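Local coordinates for extracellular solute-binding protein, family 1 (Bifidobacterium longum subsp. infantis ATCC 15697, PDB 3OMB) that probably captures an extracellular solute, possibly a carbohydrate, and delivers it to an ABC transporter, and holds a magnesium ion in a surface loop, at residues I517-Q520 and E521-I525; W526-W529 and Y530-T534; N201-G204 and Q205-I209; K287-D290 and A291-D295; T400-N403 and D404-S407. One frame throughout, in Å; residues are numbered along the deposited sequence.

In the fold
All five contacts are local, and they follow one another along the chain without nesting or crossing. Contact 3 comes first, wrapping the loop between helix 185-197 and strand 209-211 round the magnesium ion. Contact 4 sets the start of helix 289-297, and the two meet where I209 CD1 lies 4.1 Å from D295 CG. Contact 5 turns strand 398-401 into helix 403-411 within a beta-alpha-beta unit. Contacts 1 and 2 are consecutive lengths of the final helix, 519-534, with centres about 14 Å apart; they fasten it to helix 473-486 and to strands 248-251 and 254-257. Contacts 1 and 5 lie on opposite sides of the chain's centre.

Contact 1: residues I517-Q520 and E521-I525; sequences IGLQ and ESTKI
T523 and L519, one helical turn apart, are joined by two hydrogen bonds that converge on one carbonyl oxygen. The backbone T523 N reaches L519 O at 2.9 Å in a nearly straight bond, and the hydroxyl T523 OG1 adds a second at 3.0 Å, coming from above the carbonyl plane. With OG1 beside the backbone N (chi1 -59°), the hydroxyl folds back over the preceding turn. The same OG1 accepts a proton from a water 2.9 Å away, which also donates to Q520 OE1 at 3.0 Å; the bend of the Q520 chain at chi2 (-102°) brings its amide round to this bridge. A valine in place of T523 would probably leave the L519 carbonyl without its second donor and set the water and the Q520 amide free to shift. One residue earlier, S522 N binds G518 O at 3.0 Å, while S522 OG and E521 OE1 both take hydrogen bonds from N482 of helix 473-486. Farther out, L519, S522 and T523 share F248 of strand 248-251 as a neighbour. G518, at the N-cap, has a positive phi of 114°, where a side chain would jam against the preceding carbonyl. Together these features mark the N terminus of an alpha-helix with glycine at the N-cap, a threonine hydroxyl doubling the backbone bond to the carbonyl four residues back.

Contact 2: residues W526-W529 and Y530-T534; sequences WQKW and YDTYT
The indole of W529 and the phenol of Y533 run side by side in the same direction, touching where W529 CE3 lies 3.7 Å from Y533 CE2. Over one face of the Y530 ring, displaced toward the rim, sits the methyl T534 CG2, a doubtful contact because T534 CB is modelled too close to Y530 O. Y530 CD1 is 3.6 Å from Q527 NE2, which meets the ring obliquely. The next flat pair is the Q527 amide and the D531 carboxylate, whose planes are 42° apart. Q527 NE2 donates to D531 OD1 at 2.9 Å; the acceptor lies in the plane of the amide, whereas the donor approaches the carboxylate on its syn side, 28° out of plane. A bend at chi2 (78°) turns the Q527 amide toward D531, one turn further on. Its rotation is fixed further by the chain beside it, since Q527 OE1 accepts from V255 N and NE2 also donates to G253 O. Beneath the side chains the backbone is regular, with Y530 N bonded to W526 O at 2.8 Å and Y533 N to W529 O at 3.0 Å. The polar atoms of the rings are bonded outside the helix: W529 NE1 to D475, which also forms a salt bridge with K528, Y530 OH to V458 O and Y533 OH to N470 O. W526, Q527 and Y530 lie against strand 254-257. The polar and aromatic pairs are characteristic i to i+4 contacts of an alpha-helix, here the C-terminal one.

Contact 3: residues N201-G204 and Q205-I209; sequences NGNG and QADEI. With MG (magnesium ion), chain B.
N201 and D207 point at each other from opposite sides of a loop that closes round a magnesium ion, and N203 faces D207 in the same manner. The loop is EF-hand-like: D199, N201, N203, the carbonyl of Q205, D207 and E208 supply ligands at alternating positions, with E208 following D207 directly. A calcium site of similar make is known in the related alginate-binding protein AlgQ2. The N201 amide is turned 65° from the D207 carboxylate, and its ND2 straddles both oxygens, 3.2 Å from D207 OD1 and 3.2 Å from D207 OD2; the same nitrogen also donates to A303 O. The N203 amide, turned 38° from that carboxylate, sends ND2 to D207 OD2 at 2.8 Å, and the two amide nitrogens reach this oxygen from opposite faces of its plane. Thus D207 OD2 is gripped by second-shell donors while D207 OD1 binds the metal at 2.2 Å. For N201, N203 and D207 alike, CG sits between the backbone N and the carbonyl carbon (chi1 61° for D207), a torsion that turns each ligand oxygen inward. Amide groups of the backbone also steady the ligands: N203 N donates to N201 OD1 in an Asx turn, and Q205 N comes from above the amide plane to N203 OD1 at 2.9 Å. G204, at positive phi, donates its N to D199 OD2. E208 approaches the magnesium unevenly, OE1 at 2.7 Å and OE2 at 2.4 Å, and E208 OE2, on its anti side, accepts from N201 N at 3.1 Å.

Contact 4: residues K287-D290 and A291-D295; sequences KDDD and AYNAD
K287 and D295 form a salt bridge that spans the opening turns of helix 289-297, with K287 NZ 2.6 Å from D295 OD2. The site is a helix N terminus: D288 is the N-cap residue, although its side chain makes no capping bond, and K287 is the last residue before it. The lysine comes from the direction opposite to the aspartate and uses the syn lone pair of OD2. That oxygen also takes a hydrogen bond from N212 ND2, which gives it a second grip. The extended first half of the lysine chain lies along the first turn, and the bend at chi3 (-73°) then steers NZ to D295. On the way K287 CG packs against A291 CB at 3.7 Å, and K287 CD passes 3.6 Å from Y292 N. A leucine in place of K287 would probably leave the D295 carboxylate without its charged mate, held by N212 but freer to rotate. The backbone takes up the usual helical pattern at once, Y292 N binding D288 O at 3.0 Å and N293 N binding D289 O at 2.9 Å. Three acids in succession, D288, D289 and D290, stand at this end, where they are likely to interact favourably with the helix dipole. D289 and N293 add a weak side-chain bond, their carboxylate and amide planes turned 81° apart. Beside it a water donates to D290 OD1 at 3.1 Å and accepts weakly from N293 ND2.

Contact 5: residues T400-N403 and D404-S407; sequences TVDN and DKLS
D402 caps the first turn of helix 403-411 through its torsions: with CG opposite the backbone N (chi1 176°), the carboxylate swings forward until D402 OD2 accepts from K405 N at 3.3 Å. The bond is nearly straight at the hydrogen, but the donor stands well above the carboxylate plane, 60° out of it. On the inner side of the turn, V401 holds CG1 anti to its own N (chi1 179°) and thereby extends it to L406, where V401 CG1 meets L406 CD2 at 3.9 Å. An aspartate N-cap flanked by a hydrophobic contact between the residue before it and the fourth residue after it is the hydrophobic staple, here marking the turn from strand 398-401 into the helix of a beta-alpha-beta unit completed by strand 431-433. The two branches meet at an angle, and L384 of helix 376-384 touches both, so the staple joins the strand, the new helix and a neighbouring one. The polar half of the turn faces outward. K405 CB lies 3.7 Å from D402 CG, so the cap also has an aliphatic neighbour, whereas D404 brings a second acid close enough that the like charges probably disfavour each other mildly. The N403 amide is engaged outside the turn, its ND2 bonding to G434 O just past strand 431-433. L406 N bonds to D402 O at 3.0 Å. At the next position N403 O receives S407 N at 2.9 Å and, weakly, S407 OG at 3.3 Å.

Contact 1: residues I517-Q520 and E521-I525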
loop_
_atom_site.group_PDB
_atom_site.type_symbol
_atom_site.label_atom_id
_atom_site.label_comp_id
_atom_site.label_asym_id
_atom_site.label_seq_id
_atom_site.Cartn_x
_atom_site.Cartn_y
_atom_site.Cartn_z
ATOM N N ILE A 517 -8.322 9.945 25.799
ATOM C CA ILE A 517 -7.092 10.572 25.303
ATOM C C ILE A 517 -7.196 11.004 23.843
ATOM O O ILE A 517 -6.176 11.223 23.166
ATOM C CB ILE A 517 -5.889 9.682 25.506
ATOM C CG1 ILE A 517 -6.109 8.344 24.790
ATOM C CG2 ILE A 517 -5.597 9.529 27.035
ATOM C CD1 ILE A 517 -4.913 7.423 24.835
ATOM N N GLY A 518 -8.436 11.078 23.363
ATOM C CA GLY A 518 -8.733 11.710 22.075
ATOM C C GLY A 518 -9.259 10.881 20.927
ATOM O O GLY A 518 -9.450 11.426 19.847
ATOM N N LEU A 519 -9.521 9.585 21.146
ATOM C CA LEU A 519 -9.999 8.718 20.063
ATOM C C LEU A 519 -11.280 9.225 19.400
ATOM O O LEU A 519 -11.414 9.194 18.172
ATOM C CB LEU A 519 -10.187 7.269 20.520
ATOM C CG LEU A 519 -10.643 6.366 19.365
ATOM C CD1 LEU A 519 -9.600 6.339 18.219
ATOM C CD2 LEU A 519 -10.906 4.980 19.847
ATOM N N GLN A 520 -12.220 9.693 20.218
ATOM C CA GLN A 520 -13.497 10.181 19.707
ATOM C C GLN A 520 -13.325 11.474 18.953
ATOM O O GLN A 520 -14.088 11.757 18.032
ATOM C CB GLN A 520 -14.440 10.417 20.855
ATOM C CG GLN A 520 -14.538 9.252 21.785
ATOM C CD GLN A 520 -15.775 8.485 21.537
ATOM O OE1 GLN A 520 -15.843 7.722 20.575
ATOM N NE2 GLN A 520 -16.786 8.675 22.391
ATOM N N GLU A 521 -12.330 12.263 19.351
ATOM C CA GLU A 521 -11.979 13.474 18.609
ATOM C C GLU A 521 -11.449 13.143 17.221
ATOM O O GLU A 521 -11.858 13.758 16.242
ATOM C CB GLU A 521 -10.952 14.301 19.377
ATOM C CG GLU A 521 -10.626 15.608 18.690
ATOM C CD GLU A 521 -9.565 16.379 19.423
ATOM O OE1 GLU A 521 -8.512 15.784 19.764
ATOM O OE2 GLU A 521 -9.782 17.581 19.669
ATOM N N SER A 522 -10.548 12.162 17.150
ATOM C CA SER A 522 -10.020 11.686 15.888
ATOM C C SER A 522 -11.118 11.166 14.979
ATOM O O SER A 522 -11.182 11.525 13.796
ATOM C CB SER A 522 -8.942 10.611 16.130
ATOM O OG SER A 522 -7.818 11.208 16.759
ATOM N N THR A 523 -11.984 10.323 15.522
ATOM C CA THR A 523 -13.142 9.830 14.775
ATOM C C THR A 523 -13.973 10.973 14.160
ATOM O O THR A 523 -14.315 10.938 12.973
ATOM C CB THR A 523 -13.986 8.933 15.681
ATOM O OG1 THR A 523 -13.146 7.859 16.123
ATOM C CG2 THR A 523 -15.165 8.312 14.899
ATOM N N LYS A 524 -14.235 12.000 14.964
ATOM C CA LYS A 524 -15.006 13.158 14.522
ATOM C C LYS A 524 -14.280 13.950 13.420
ATOM O O LYS A 524 -14.892 14.376 12.431
ATOM C CB LYS A 524 -15.341 14.068 15.704
ATOM C CG LYS A 524 -16.127 15.333 15.278
ATOM C CD LYS A 524 -16.931 15.894 16.438
ATOM C CE LYS A 524 -16.032 16.405 17.544
ATOM N NZ LYS A 524 -16.868 17.133 18.572
ATOM N N ILE A 525 -12.977 14.099 13.570
ATOM C CA ILE A 525 -12.186 14.757 12.540
ATOM C C ILE A 525 -12.188 13.985 11.209
ATOM O O ILE A 525 -12.445 14.567 10.149
ATOM C CB ILE A 525 -10.749 15.068 13.045
ATOM C CG1 ILE A 525 -10.818 16.178 14.101
ATOM C CG2 ILE A 525 -9.858 15.414 11.881
ATOM C CD1 ILE A 525 -9.532 16.328 14.991
HETATM O O HOH W 1 -14.744 6.476 18.120
#

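Contact 2: residues W526-W529 and Y530-T534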
loop_
_atom_site.group_PDB
_atom_site.type_symbol
_atom_site.label_atom_id
_atom_site.label_comp_id
_atom_site.label_asym_id
_atom_site.label_seq_id
_atom_site.Cartn_x
_atom_site.Cartn_y
_atom_site.Cartn_z
ATOM N N TRP A 526 -11.950 12.678 11.258
ATOM C CA TRP A 526 -12.092 11.857 10.050
ATOM C C TRP A 526 -13.491 11.915 9.442
ATOM O O TRP A 526 -13.628 11.997 8.214
ATOM C CB TRP A 526 -11.697 10.424 10.318
ATOM C CG TRP A 526 -10.229 10.217 10.412
ATOM C CD1 TRP A 526 -9.512 9.887 11.531
ATOM C CD2 TRP A 526 -9.291 10.311 9.348
ATOM N NE1 TRP A 526 -8.182 9.770 11.228
ATOM C CE2 TRP A 526 -8.015 10.022 9.890
ATOM C CE3 TRP A 526 -9.398 10.611 7.981
ATOM C CZ2 TRP A 526 -6.854 10.027 9.114
ATOM C CZ3 TRP A 526 -8.247 10.594 7.202
ATOM C CH2 TRP A 526 -6.988 10.310 7.775
ATOM N N GLN A 527 -14.526 11.889 10.277
ATOM C CA GLN A 527 -15.903 12.057 9.771
ATOM C C GLN A 527 -16.062 13.350 8.975
ATOM O O GLN A 527 -16.737 13.369 7.937
ATOM C CB GLN A 527 -16.942 12.027 10.895
ATOM C CG GLN A 527 -18.443 12.127 10.411
ATOM C CD GLN A 527 -18.987 10.789 9.851
ATOM O OE1 GLN A 527 -19.060 9.799 10.579
ATOM N NE2 GLN A 527 -19.375 10.766 8.561
ATOM N N LYS A 528 -15.447 14.426 9.463
ATOM C CA LYS A 528 -15.613 15.729 8.843
ATOM C C LYS A 528 -14.953 15.716 7.476
ATOM O O LYS A 528 -15.548 16.159 6.504
ATOM C CB LYS A 528 -14.999 16.837 9.710
ATOM C CG LYS A 528 -14.969 18.216 9.003
ATOM C CD LYS A 528 -14.351 19.306 9.834
ATOM C CE LYS A 528 -12.839 19.143 9.977
ATOM N NZ LYS A 528 -12.224 20.337 10.701
ATOM N N TRP A 529 -13.719 15.209 7.402
ATOM C CA TRP A 529 -13.035 15.159 6.113
ATOM C C TRP A 529 -13.678 14.178 5.127
ATOM O O TRP A 529 -13.785 14.480 3.924
ATOM C CB TRP A 529 -11.532 14.928 6.287
ATOM C CG TRP A 529 -10.936 16.153 6.878
ATOM C CD1 TRP A 529 -10.585 16.355 8.193
ATOM C CD2 TRP A 529 -10.702 17.389 6.206
ATOM N NE1 TRP A 529 -10.117 17.634 8.364
ATOM C CE2 TRP A 529 -10.187 18.296 7.168
ATOM C CE3 TRP A 529 -10.853 17.816 4.880
ATOM C CZ2 TRP A 529 -9.815 19.608 6.844
ATOM C CZ3 TRP A 529 -10.505 19.135 4.561
ATOM C CH2 TRP A 529 -9.988 20.013 5.539
ATOM N N TYR A 530 -14.116 13.028 5.646
ATOM C CA TYR A 530 -14.885 12.062 4.867
ATOM C C TYR A 530 -16.114 12.733 4.210
ATOM O O TYR A 530 -16.279 12.650 2.994
ATOM C CB TYR A 530 -15.243 10.850 5.741
ATOM C CG TYR A 530 -16.252 9.893 5.168
ATOM C CD1 TYR A 530 -17.591 10.003 5.491
ATOM C CD2 TYR A 530 -15.870 8.868 4.305
ATOM C CE1 TYR A 530 -18.534 9.118 4.958
ATOM C CE2 TYR A 530 -16.801 7.978 3.785
ATOM C CZ TYR A 530 -18.123 8.114 4.113
ATOM O OH TYR A 530 -19.054 7.240 3.606
ATOM N N ASP A 531 -16.915 13.443 5.008
ATOM C CA ASP A 531 -18.081 14.181 4.524
ATOM C C ASP A 531 -17.710 15.277 3.547
ATOM O O ASP A 531 -18.382 15.450 2.544
ATOM C CB ASP A 531 -18.841 14.817 5.683
ATOM C CG ASP A 531 -19.472 13.784 6.623
ATOM O OD1 ASP A 531 -19.514 12.570 6.293
ATOM O OD2 ASP A 531 -19.926 14.199 7.707
ATOM N N THR A 532 -16.635 16.002 3.818
ATOM C CA THR A 532 -16.202 17.079 2.918
ATOM C C THR A 532 -15.908 16.543 1.515
ATOM O O THR A 532 -16.304 17.144 0.506
ATOM C CB THR A 532 -14.943 17.786 3.483
ATOM O OG1 THR A 532 -15.320 18.573 4.623
ATOM C CG2 THR A 532 -14.207 18.670 2.406
ATOM N N TYR A 533 -15.209 15.415 1.449
ATOM C CA TYR A 533 -14.790 14.855 0.161
ATOM C C TYR A 533 -15.799 13.928 -0.525
ATOM O O TYR A 533 -15.640 13.603 -1.686
ATOM C CB TYR A 533 -13.448 14.145 0.326
ATOM C CG TYR A 533 -12.293 15.116 0.468
ATOM C CD1 TYR A 533 -12.045 16.065 -0.518
ATOM C CD2 TYR A 533 -11.437 15.074 1.574
ATOM C CE1 TYR A 533 -10.990 16.941 -0.420
ATOM C CE2 TYR A 533 -10.349 15.966 1.688
ATOM C CZ TYR A 533 -10.138 16.892 0.676
ATOM O OH TYR A 533 -9.093 17.796 0.727
ATOM N N THR A 534 -16.861 13.575 0.185
ATOM C CA THR A 534 -17.705 12.450 -0.140
ATOM C C THR A 534 -19.198 12.822 -0.201
ATOM O O THR A 534 -19.937 12.301 -1.056
ATOM C CB THR A 534 -17.376 11.349 0.907
ATOM O OG1 THR A 534 -16.476 10.392 0.339
ATOM C CG2 THR A 534 -18.534 10.683 1.481
#

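Contact 3: residues N201-G204 and Q205-I209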
loop_
_atom_site.group_PDB
_atom_site.type_symbol
_atom_site.label_atom_id
_atom_site.label_comp_id
_atom_site.label_asym_id
_atom_site.label_seq_id
_atom_site.Cartn_x
_atom_site.Cartn_y
_atom_site.Cartn_z
ATOM N N ASN A 201 2.759 -32.198 5.229
ATOM C CA ASN A 201 3.959 -32.180 4.369
ATOM C C ASN A 201 4.697 -33.543 4.321
ATOM O O ASN A 201 5.745 -33.688 3.680
ATOM C CB ASN A 201 4.888 -30.980 4.667
ATOM C CG ASN A 201 5.675 -31.120 5.981
ATOM O OD1 ASN A 201 5.780 -32.204 6.570
ATOM N ND2 ASN A 201 6.236 -30.013 6.436
ATOM N N GLY A 202 4.117 -34.541 4.976
ATOM C CA GLY A 202 4.608 -35.923 4.914
ATOM C C GLY A 202 5.989 -36.260 5.484
ATOM O O GLY A 202 6.464 -37.357 5.285
ATOM N N ASN A 203 6.663 -35.358 6.188
ATOM C CA ASN A 203 8.051 -35.675 6.574
ATOM C C ASN A 203 8.180 -36.374 7.921
ATOM O O ASN A 203 9.294 -36.707 8.366
ATOM C CB ASN A 203 8.975 -34.452 6.473
ATOM C CG ASN A 203 8.603 -33.317 7.449
ATOM O OD1 ASN A 203 7.724 -33.454 8.326
ATOM N ND2 ASN A 203 9.288 -32.189 7.297
ATOM N N GLY A 204 7.030 -36.598 8.561
ATOM C CA GLY A 204 6.969 -37.278 9.859
ATOM C C GLY A 204 7.140 -36.315 11.024
ATOM O O GLY A 204 6.804 -36.639 12.156
ATOM N N GLN A 205 7.675 -35.131 10.749
ATOM C CA GLN A 205 7.908 -34.140 11.795
ATOM C C GLN A 205 6.662 -33.286 12.045
ATOM O O GLN A 205 5.927 -32.947 11.114
ATOM C CB GLN A 205 9.116 -33.251 11.432
ATOM C CG GLN A 205 10.453 -34.029 11.261
ATOM C CD GLN A 205 10.900 -34.676 12.573
ATOM O OE1 GLN A 205 10.927 -35.915 12.712
ATOM N NE2 GLN A 205 11.223 -33.833 13.556
ATOM N N ALA A 206 6.440 -32.943 13.311
ATOM C CA ALA A 206 5.441 -31.956 13.684
ATOM C C ALA A 206 6.029 -30.547 13.508
ATOM O O ALA A 206 6.164 -29.783 14.453
ATOM C CB ALA A 206 4.954 -32.197 15.128
ATOM N N ASP A 207 6.376 -30.234 12.267
ATOM C CA ASP A 207 7.017 -28.997 11.906
ATOM C C ASP A 207 6.058 -27.982 11.264
ATOM O O ASP A 207 6.426 -26.835 11.090
ATOM C CB ASP A 207 8.193 -29.265 10.937
ATOM C CG ASP A 207 7.768 -29.935 9.618
ATOM O OD1 ASP A 207 6.710 -30.601 9.520
ATOM O OD2 ASP A 207 8.540 -29.832 8.646
ATOM N N GLU A 208 4.859 -28.411 10.878
ATOM C CA GLU A 208 3.881 -27.510 10.249
ATOM C C GLU A 208 3.513 -26.343 11.186
ATOM O O GLU A 208 3.177 -26.565 12.356
ATOM C CB GLU A 208 2.609 -28.271 9.879
ATOM C CG GLU A 208 2.703 -29.261 8.723
ATOM C CD GLU A 208 3.421 -30.579 9.043
ATOM O OE1 GLU A 208 3.749 -30.899 10.211
ATOM O OE2 GLU A 208 3.657 -31.329 8.094
ATOM N N ILE A 209 3.593 -25.112 10.667
ATOM C CA ILE A 209 3.038 -23.929 11.329
ATOM C C ILE A 209 1.655 -23.750 10.714
ATOM O O ILE A 209 1.566 -23.340 9.553
ATOM C CB ILE A 209 3.885 -22.678 11.019
ATOM C CG1 ILE A 209 5.267 -22.802 11.646
ATOM C CG2 ILE A 209 3.190 -21.400 11.519
ATOM C CD1 ILE A 209 6.282 -21.797 11.111
HETATM MG MG MG B . 5.580 -32.432 8.898
HETATM O O HOH W 2 10.943 -37.373 10.371
#

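Contact 4: residues K287-D290 and A291-D295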
loop_
_atom_site.group_PDB
_atom_site.type_symbol
_atom_site.label_atom_id
_atom_site.label_comp_id
_atom_site.label_asym_id
_atom_site.label_seq_id
_atom_site.Cartn_x
_atom_site.Cartn_y
_atom_site.Cartn_z
ATOM N N LYS A 287 8.697 -11.672 16.502
ATOM C CA LYS A 287 9.469 -12.215 15.398
ATOM C C LYS A 287 9.667 -11.161 14.321
ATOM O O LYS A 287 8.709 -10.538 13.862
ATOM C CB LYS A 287 8.800 -13.449 14.815
ATOM C CG LYS A 287 9.606 -14.075 13.679
ATOM C CD LYS A 287 8.920 -15.320 13.138
ATOM C CE LYS A 287 9.021 -16.507 14.091
ATOM N NZ LYS A 287 8.017 -17.547 13.671
ATOM N N ASP A 288 10.916 -10.964 13.918
ATOM C CA ASP A 288 11.234 -9.919 12.952
ATOM C C ASP A 288 10.670 -10.317 11.585
ATOM O O ASP A 288 10.565 -11.497 11.292
ATOM C CB ASP A 288 12.748 -9.720 12.880
ATOM C CG ASP A 288 13.135 -8.470 12.108
ATOM O OD1 ASP A 288 12.551 -7.371 12.368
ATOM O OD2 ASP A 288 14.021 -8.588 11.226
ATOM N N ASP A 289 10.298 -9.324 10.772
ATOM C CA ASP A 289 9.781 -9.569 9.424
ATOM C C ASP A 289 10.588 -10.599 8.614
ATOM O O ASP A 289 10.000 -11.526 8.028
ATOM C CB ASP A 289 9.644 -8.252 8.641
ATOM C CG ASP A 289 8.661 -8.359 7.483
ATOM O OD1 ASP A 289 7.504 -8.830 7.686
ATOM O OD2 ASP A 289 9.039 -7.963 6.352
ATOM N N ASP A 290 11.913 -10.452 8.584
ATOM C CA ASP A 290 12.764 -11.386 7.843
ATOM C C ASP A 290 12.610 -12.857 8.291
ATOM O O ASP A 290 12.489 -13.758 7.446
ATOM C CB ASP A 290 14.227 -10.944 7.889
ATOM C CG ASP A 290 14.461 -9.627 7.133
ATOM O OD1 ASP A 290 13.875 -9.451 6.028
ATOM O OD2 ASP A 290 15.215 -8.760 7.643
ATOM N N ALA A 291 12.586 -13.099 9.606
ATOM C CA ALA A 291 12.415 -14.467 10.098
ATOM C C ALA A 291 11.025 -14.974 9.760
ATOM O O ALA A 291 10.856 -16.121 9.375
ATOM C CB ALA A 291 12.680 -14.566 11.596
ATOM N N TYR A 292 10.039 -14.104 9.886
ATOM C CA TYR A 292 8.668 -14.463 9.573
ATOM C C TYR A 292 8.528 -14.922 8.105
ATOM O O TYR A 292 7.904 -15.949 7.826
ATOM C CB TYR A 292 7.705 -13.304 9.927
ATOM C CG TYR A 292 6.364 -13.327 9.171
ATOM C CD1 TYR A 292 5.260 -14.053 9.662
ATOM C CD2 TYR A 292 6.215 -12.645 7.957
ATOM C CE1 TYR A 292 4.042 -14.072 8.974
ATOM C CE2 TYR A 292 4.983 -12.669 7.252
ATOM C CZ TYR A 292 3.912 -13.368 7.784
ATOM O OH TYR A 292 2.741 -13.401 7.090
ATOM N N ASN A 293 9.108 -14.171 7.179
ATOM C CA ASN A 293 9.026 -14.510 5.762
ATOM C C ASN A 293 9.803 -15.803 5.473
ATOM O O ASN A 293 9.356 -16.635 4.670
ATOM C CB ASN A 293 9.534 -13.354 4.876
ATOM C CG ASN A 293 8.561 -12.192 4.823
ATOM O OD1 ASN A 293 7.381 -12.368 4.567
ATOM N ND2 ASN A 293 9.056 -10.993 5.056
ATOM N N ALA A 294 10.942 -15.971 6.140
ATOM C CA ALA A 294 11.744 -17.180 5.956
ATOM C C ALA A 294 10.992 -18.432 6.396
ATOM O O ALA A 294 11.217 -19.492 5.842
ATOM C CB ALA A 294 13.106 -17.073 6.655
ATOM N N ASP A 295 10.096 -18.299 7.380
ATOM C CA ASP A 295 9.230 -19.406 7.807
ATOM C C ASP A 295 8.470 -19.999 6.627
ATOM O O ASP A 295 8.453 -21.218 6.449
ATOM C CB ASP A 295 8.200 -18.940 8.848
ATOM C CG ASP A 295 8.800 -18.742 10.228
ATOM O OD1 ASP A 295 9.882 -19.319 10.459
ATOM O OD2 ASP A 295 8.196 -18.021 11.079
HETATM O O HOH W 3 12.247 -11.394 4.179
#

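Contact 5: residues T400-N403 and D404-S407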
loop_
_atom_site.group_PDB
_atom_site.type_symbol
_atom_site.label_atom_id
_atom_site.label_comp_id
_atom_site.label_asym_id
_atom_site.label_seq_id
_atom_site.Cartn_x
_atom_site.Cartn_y
_atom_site.Cartn_z
ATOM N N THR A 400 6.181 -5.671 -23.931
ATOM C CA THR A 400 6.504 -6.992 -23.393
ATOM C C THR A 400 7.712 -6.861 -22.491
ATOM O O THR A 400 8.729 -6.293 -22.890
ATOM C CB THR A 400 6.775 -8.038 -24.510
ATOM O OG1 THR A 400 5.598 -8.190 -25.312
ATOM C CG2 THR A 400 7.155 -9.417 -23.912
ATOM N N VAL A 401 7.574 -7.369 -21.270
ATOM C CA VAL A 401 8.672 -7.407 -20.313
ATOM C C VAL A 401 9.449 -8.712 -20.470
ATOM O O VAL A 401 8.864 -9.782 -20.614
ATOM C CB VAL A 401 8.164 -7.272 -18.863
ATOM C CG1 VAL A 401 9.319 -7.334 -17.866
ATOM C CG2 VAL A 401 7.390 -5.979 -18.684
ATOM N N ASP A 402 10.773 -8.599 -20.456
ATOM C CA ASP A 402 11.658 -9.755 -20.408
ATOM C C ASP A 402 12.056 -10.018 -18.960
ATOM O O ASP A 402 12.908 -9.337 -18.400
ATOM C CB ASP A 402 12.895 -9.500 -21.260
ATOM C CG ASP A 402 13.912 -10.627 -21.175
ATOM O OD1 ASP A 402 14.771 -10.679 -22.081
ATOM O OD2 ASP A 402 13.860 -11.452 -20.220
ATOM N N ASN A 403 11.443 -11.037 -18.383
ATOM C CA ASN A 403 11.507 -11.294 -16.953
ATOM C C ASN A 403 12.813 -11.756 -16.363
ATOM O O ASN A 403 13.159 -11.356 -15.239
ATOM C CB ASN A 403 10.429 -12.278 -16.586
ATOM C CG ASN A 403 9.209 -11.587 -16.182
ATOM O OD1 ASN A 403 9.207 -10.901 -15.157
ATOM N ND2 ASN A 403 8.154 -11.695 -16.998
ATOM N N ASP A 404 13.504 -12.617 -17.111
ATOM C CA ASP A 404 14.853 -13.046 -16.791
ATOM C C ASP A 404 15.687 -11.806 -16.552
ATOM O O ASP A 404 16.379 -11.693 -15.536
ATOM C CB ASP A 404 15.464 -13.797 -17.978
ATOM C CG ASP A 404 14.784 -15.124 -18.269
ATOM O OD1 ASP A 404 13.785 -15.490 -17.586
ATOM O OD2 ASP A 404 15.264 -15.797 -19.210
ATOM N N LYS A 405 15.580 -10.876 -17.499
ATOM C CA LYS A 405 16.388 -9.683 -17.518
ATOM C C LYS A 405 16.051 -8.773 -16.352
ATOM O O LYS A 405 16.939 -8.262 -15.673
ATOM C CB LYS A 405 16.199 -8.951 -18.843
ATOM C CG LYS A 405 17.495 -8.651 -19.569
ATOM C CD LYS A 405 18.255 -7.482 -18.963
ATOM C CE LYS A 405 19.571 -7.267 -19.679
ATOM N NZ LYS A 405 20.041 -5.875 -19.511
ATOM N N LEU A 406 14.764 -8.570 -16.112
ATOM C CA LEU A 406 14.344 -7.713 -15.010
ATOM C C LEU A 406 14.783 -8.265 -13.642
ATOM O O LEU A 406 15.200 -7.500 -12.761
ATOM C CB LEU A 406 12.834 -7.470 -15.071
ATOM C CG LEU A 406 12.323 -6.158 -14.490
ATOM C CD1 LEU A 406 12.919 -4.945 -15.193
ATOM C CD2 LEU A 406 10.801 -6.091 -14.522
ATOM N N SER A 407 14.700 -9.583 -13.470
ATOM C CA SER A 407 15.145 -10.242 -12.231
ATOM C C SER A 407 16.664 -10.132 -12.048
ATOM O O SER A 407 17.152 -9.886 -10.944
ATOM C CB SER A 407 14.743 -11.717 -12.220
ATOM O OG SER A 407 13.367 -11.902 -11.943
#